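Long-range contacts in trwC protein (Escherichia coli, PDB 1S6M), which is a conjugative plasmid relaxase, probably with a helicase part as well, whose N-terminal domain, this chain, probably nicks the DNA strand to be transferred at a metal-dependent site: residues G83-F88 / H161-I166; A16-D21 / F148-S153. All coordinates share one frame; numbering follows the deposited sequence.

Contact 1: G83-F88 / H161-I166. With NI (nickel (II) ion), chain C.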
# COMPACT_ATOMS: atom_id res chain seq x y z
N GLY B 83 -4.55 -12.72 4.55
CA GLY B 83 -4.30 -11.93 3.36
C GLY B 83 -2.87 -11.43 3.23
O GLY B 83 -1.99 -11.85 3.97
N LEU B 84 -2.65 -10.53 2.28
CA LEU B 84 -1.33 -9.96 2.02
C LEU B 84 -1.52 -8.50 1.64
O LEU B 84 -2.13 -8.20 0.62
CB LEU B 84 -0.66 -10.73 0.87
CG LEU B 84 0.69 -10.25 0.32
CD1 LEU B 84 1.79 -10.34 1.38
CD2 LEU B 84 1.05 -11.10 -0.88
N ASP B 85 -1.00 -7.60 2.46
CA ASP B 85 -1.11 -6.17 2.21
C ASP B 85 0.07 -5.63 1.40
O ASP B 85 1.23 -5.78 1.81
CB ASP B 85 -1.21 -5.41 3.55
CG ASP B 85 -1.46 -3.89 3.37
OD1 ASP B 85 -1.44 -3.40 2.22
OD2 ASP B 85 -1.66 -3.20 4.39
N LEU B 86 -0.21 -5.05 0.24
CA LEU B 86 0.83 -4.44 -0.58
C LEU B 86 0.53 -2.95 -0.52
O LEU B 86 -0.49 -2.50 -1.05
CB LEU B 86 0.79 -4.92 -2.04
CG LEU B 86 1.16 -6.37 -2.41
CD1 LEU B 86 1.28 -6.50 -3.91
CD2 LEU B 86 2.47 -6.75 -1.76
N THR B 87 1.40 -2.18 0.14
CA THR B 87 1.19 -0.75 0.30
C THR B 87 2.03 0.13 -0.62
O THR B 87 3.26 0.15 -0.50
CB THR B 87 1.43 -0.33 1.77
OG1 THR B 87 0.54 -1.04 2.63
CG2 THR B 87 1.20 1.16 1.95
N PHE B 88 1.37 0.85 -1.52
CA PHE B 88 2.03 1.75 -2.47
C PHE B 88 2.06 3.19 -1.96
O PHE B 88 1.02 3.77 -1.65
CB PHE B 88 1.29 1.74 -3.82
CG PHE B 88 1.19 0.38 -4.46
CD1 PHE B 88 0.25 -0.55 -4.02
CD2 PHE B 88 2.06 0.01 -5.49
CE1 PHE B 88 0.17 -1.82 -4.61
CE2 PHE B 88 1.98 -1.25 -6.08
CZ PHE B 88 1.04 -2.17 -5.64
N HIS B 161 -1.18 7.36 -0.37
CA HIS B 161 -0.86 5.94 -0.43
C HIS B 161 -2.10 5.07 -0.56
O HIS B 161 -3.22 5.52 -0.29
CB HIS B 161 -0.04 5.49 0.80
CG HIS B 161 -0.77 5.60 2.11
ND1 HIS B 161 -0.88 6.77 2.83
CD2 HIS B 161 -1.36 4.62 2.86
CE1 HIS B 161 -1.52 6.50 3.97
NE2 HIS B 161 -1.81 5.22 4.02
N THR B 162 -1.90 3.83 -1.01
CA THR B 162 -2.99 2.88 -1.16
C THR B 162 -2.61 1.51 -0.59
O THR B 162 -1.54 0.98 -0.87
CB THR B 162 -3.37 2.65 -2.65
OG1 THR B 162 -3.89 3.86 -3.22
CG2 THR B 162 -4.43 1.57 -2.76
N HIS B 163 -3.51 0.97 0.23
CA HIS B 163 -3.32 -0.35 0.82
C HIS B 163 -4.05 -1.33 -0.09
O HIS B 163 -5.28 -1.33 -0.15
CB HIS B 163 -3.96 -0.42 2.21
CG HIS B 163 -3.35 0.50 3.22
ND1 HIS B 163 -2.20 0.22 3.92
CD2 HIS B 163 -3.78 1.72 3.65
CE1 HIS B 163 -1.97 1.23 4.75
NE2 HIS B 163 -2.90 2.15 4.62
N ALA B 164 -3.31 -2.16 -0.82
CA ALA B 164 -3.95 -3.15 -1.68
C ALA B 164 -3.98 -4.45 -0.87
O ALA B 164 -2.97 -5.13 -0.73
CB ALA B 164 -3.15 -3.34 -2.97
N VAL B 165 -5.15 -4.78 -0.33
CA VAL B 165 -5.28 -6.00 0.46
C VAL B 165 -5.69 -7.20 -0.38
O VAL B 165 -6.85 -7.33 -0.78
CB VAL B 165 -6.28 -5.82 1.64
CG1 VAL B 165 -6.37 -7.10 2.45
CG2 VAL B 165 -5.83 -4.67 2.54
N ILE B 166 -4.72 -8.07 -0.66
CA ILE B 166 -4.94 -9.29 -1.44
C ILE B 166 -5.42 -10.38 -0.49
O ILE B 166 -4.71 -10.76 0.43
CB ILE B 166 -3.62 -9.77 -2.10
CG1 ILE B 166 -3.06 -8.69 -3.02
CG2 ILE B 166 -3.87 -11.05 -2.88
CD1 ILE B 166 -1.65 -8.99 -3.50
NI NI C . -3.02 4.22 5.52
O HOH W 1 -1.12 3.84 6.67
O HOH W 2 -3.88 3.08 7.29
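Leu-84 and Ile-166 open a run of six backbone hydrogen bonds between two central antiparallel strands; the axes of the two short segments come within 4.6 Å, and their directions are 159° from each other. Leu-84, Leu-86 and Phe-88 form the hydrogen-bonded pairs with Ile-166, Ala-164 and Thr-162; the straightest bond, 175° at the hydrogen, runs 2.9 Å from Leu-86 N to Ala-164 O. Asp-85 with Val-165 and Thr-87 with His-163 are the non-hydrogen-bonded pairs, and there Thr-87 CA sends a C-H toward Thr-162 O at 3.4 Å.

On the largely apolar face of Leu-84, Leu-86 and Phe-88, CD1 of Leu-86 meets CD1 of Ile-166 at 3.9 Å where the two chains slant across each other. The Phe-88 ring turns its edge to Ala-164, with Phe-88 CE1 nearest the Ala-164 methyl. Thr-162 OG1, on the same face, is bonded to His-110 NE2.

The other face carries a nickel ion, bound 2.2 Å from His-161 NE2 and 2.3 Å from His-163 NE2. His-163 has CG anti to its carbonyl carbon (chi1 -63°), lying alongside Thr-87, and the single N-H of its ND1 is shared weakly between Thr-87 OG1 (3.3 Å) and Asp-85 OD2 (3.5 Å). With NE2 on the metal, this may help to set the ring's rotation. His-161 ND1 is instead bonded to Gln-159 O.

In the five-stranded sheet, strand 2-8 pairs with the other edge of 83-88 and strand 145-152 with that of 161-166, while helix 104-122 packs against Phe-88 and Ala-164.

Contact 2: A16-D21 / F148-S153; sequences ASYYED and FRHETS. With NI (nickel (II) ion), chain C.
Phe-148 presents one ring face to CB of Tyr-18, a CH-pi contact with the carbon 4.0 Å from the ring centroid and 22° off the normal. With Tyr-19 these residues form an aromatic cluster that joins the loop after helix 12-15 to a strand of the relaxase sheet, next to the histidine-bound metal. The Tyr-19 contact is T-shaped (edge-to-face): the Phe-148 edge points at the tyrosine face, centroids 5.1 Å apart and planes at 63°. Helix 52-59 adds Phe-55 to the cluster, and Tyr-19 OH is bonded to Val-50 O.

His-150 uses both ring nitrogens. Its ND1 binds nickel at 2.1 Å, and NE2 donates to Tyr-18 O at 3.0 Å. That acceptor lies in the imidazole plane and the bond is nearly straight (166°), although the N-H arrives from above the carbonyl plane. Metal on one nitrogen and carbonyl on the other should hold the ring's rotation, while the NE2 bond requires its proton there and is consistent with ND1 acting as the metal ligand. Asp-21, poorly ordered, lies over one imidazole face, CB 3.4 Å from CE1 of His-150. Its OD1 accepts a hydrogen bond from metal-bound water 2 at 2.8 Å.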
# COMPACT_ATOMS: atom_id res chain seq x y z
N ALA B 16 -9.76 -4.20 8.67
CA ALA B 16 -11.09 -3.65 8.43
C ALA B 16 -11.18 -2.20 8.86
O ALA B 16 -12.23 -1.56 8.71
CB ALA B 16 -12.14 -4.48 9.15
N SER B 17 -10.09 -1.67 9.39
CA SER B 17 -10.06 -0.28 9.83
C SER B 17 -9.46 0.55 8.70
O SER B 17 -9.21 1.75 8.86
CB SER B 17 -9.20 -0.13 11.08
OG SER B 17 -8.01 0.58 10.78
N TYR B 18 -9.23 -0.09 7.56
CA TYR B 18 -8.69 0.62 6.41
C TYR B 18 -9.75 1.54 5.84
O TYR B 18 -9.56 2.14 4.78
CB TYR B 18 -8.19 -0.37 5.35
CG TYR B 18 -6.89 -1.06 5.72
CD1 TYR B 18 -5.93 -0.42 6.51
CD2 TYR B 18 -6.60 -2.35 5.27
CE1 TYR B 18 -4.72 -1.04 6.84
CE2 TYR B 18 -5.39 -2.98 5.59
CZ TYR B 18 -4.46 -2.32 6.38
OH TYR B 18 -3.27 -2.93 6.72
N TYR B 19 -10.88 1.65 6.54
CA TYR B 19 -11.97 2.53 6.13
C TYR B 19 -11.87 3.86 6.86
O TYR B 19 -12.07 4.93 6.29
CB TYR B 19 -13.33 1.90 6.46
CG TYR B 19 -13.71 0.71 5.61
CD1 TYR B 19 -13.23 -0.56 5.90
CD2 TYR B 19 -14.57 0.87 4.52
CE1 TYR B 19 -13.61 -1.66 5.12
CE2 TYR B 19 -14.95 -0.22 3.74
CZ TYR B 19 -14.46 -1.48 4.05
OH TYR B 19 -14.82 -2.56 3.27
N GLU B 20 -11.54 3.79 8.15
CA GLU B 20 -11.45 4.97 9.00
C GLU B 20 -10.24 5.89 8.75
O GLU B 20 -10.39 7.12 8.85
CB GLU B 20 -11.50 4.53 10.48
CG GLU B 20 -11.92 5.65 11.45
CD GLU B 20 -11.77 5.24 12.91
OE1 GLU B 20 -10.81 4.49 13.23
OE2 GLU B 20 -12.60 5.70 13.74
N ASP B 21 -9.08 5.33 8.43
CA ASP B 21 -7.85 6.11 8.19
C ASP B 21 -7.81 7.01 6.96
O ASP B 21 -8.80 7.19 6.25
CB ASP B 21 -6.63 5.19 8.12
CG ASP B 21 -6.14 4.76 9.49
OD1 ASP B 21 -5.10 4.07 9.56
OD2 ASP B 21 -6.79 5.13 10.49
N PHE B 148 -7.70 0.37 -0.73
CA PHE B 148 -8.06 1.51 0.10
C PHE B 148 -7.04 2.64 -0.01
O PHE B 148 -5.90 2.48 0.41
CB PHE B 148 -8.19 1.06 1.56
CG PHE B 148 -9.11 -0.12 1.76
CD1 PHE B 148 -8.63 -1.43 1.68
CD2 PHE B 148 -10.48 0.08 1.99
CE1 PHE B 148 -9.49 -2.52 1.83
CE2 PHE B 148 -11.35 -1.01 2.14
CZ PHE B 148 -10.85 -2.32 2.06
N ARG B 149 -7.46 3.77 -0.58
CA ARG B 149 -6.60 4.95 -0.75
C ARG B 149 -6.70 5.88 0.48
O ARG B 149 -7.80 6.21 0.92
CB ARG B 149 -7.01 5.71 -2.02
CG ARG B 149 -6.01 6.78 -2.46
CD ARG B 149 -6.49 7.50 -3.72
NE ARG B 149 -7.71 8.26 -3.47
CZ ARG B 149 -8.74 8.35 -4.31
NH1 ARG B 149 -9.80 9.07 -3.98
NH2 ARG B 149 -8.70 7.73 -5.48
N HIS B 150 -5.55 6.29 1.00
CA HIS B 150 -5.44 7.17 2.18
C HIS B 150 -4.68 8.46 1.82
O HIS B 150 -4.00 8.52 0.80
CB HIS B 150 -4.72 6.41 3.33
CG HIS B 150 -5.54 5.31 3.93
ND1 HIS B 150 -5.06 4.43 4.89
CD2 HIS B 150 -6.83 4.99 3.66
CE1 HIS B 150 -6.06 3.60 5.18
NE2 HIS B 150 -7.14 3.91 4.46
N GLU B 151 -4.79 9.48 2.66
CA GLU B 151 -4.12 10.75 2.38
C GLU B 151 -3.19 11.35 3.44
O GLU B 151 -2.51 12.33 3.16
CB GLU B 151 -5.17 11.81 1.99
CG GLU B 151 -6.06 11.43 0.80
CD GLU B 151 -7.10 12.50 0.47
OE1 GLU B 151 -7.20 13.48 1.24
OE2 GLU B 151 -7.81 12.37 -0.55
N THR B 152 -3.13 10.78 4.64
CA THR B 152 -2.28 11.34 5.70
C THR B 152 -1.34 10.34 6.40
O THR B 152 -1.62 9.15 6.44
CB THR B 152 -3.13 12.02 6.80
OG1 THR B 152 -3.91 11.02 7.47
CG2 THR B 152 -4.06 13.06 6.21
N SER B 153 -0.24 10.85 6.96
CA SER B 153 0.71 10.01 7.70
C SER B 153 0.29 10.02 9.17
O SER B 153 -0.65 10.71 9.55
CB SER B 153 2.14 10.55 7.57
OG SER B 153 2.34 11.67 8.42
NI NI C . -3.02 4.22 5.52
O HOH W 2 -3.88 3.08 7.29
O HOH W 1 -1.12 3.84 6.67

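Overall arrangement
Contacts 1 and 2 meet at the nickel ion, with their centres about 11 Å apart. Contact 1 supplies two imidazole ligands and contact 2 the third; waters 1 and 2 complete five ligands in this model. His-163 NE2 and His-150 ND1 are 3.2 Å apart as ligands of the one metal. The backbones join as well: neighbouring strands 158-167 and 145-152 place His-163 N 2.8 Å from Phe-148 O, a probable hydrogen bond. Tyr-18 from contact 2 stacks on His-163. Copper and zinc are also seen on these three histidines, and bound DNA passes about 4 Å from contact 2 at the nearest atom, as expected of a relaxase active site.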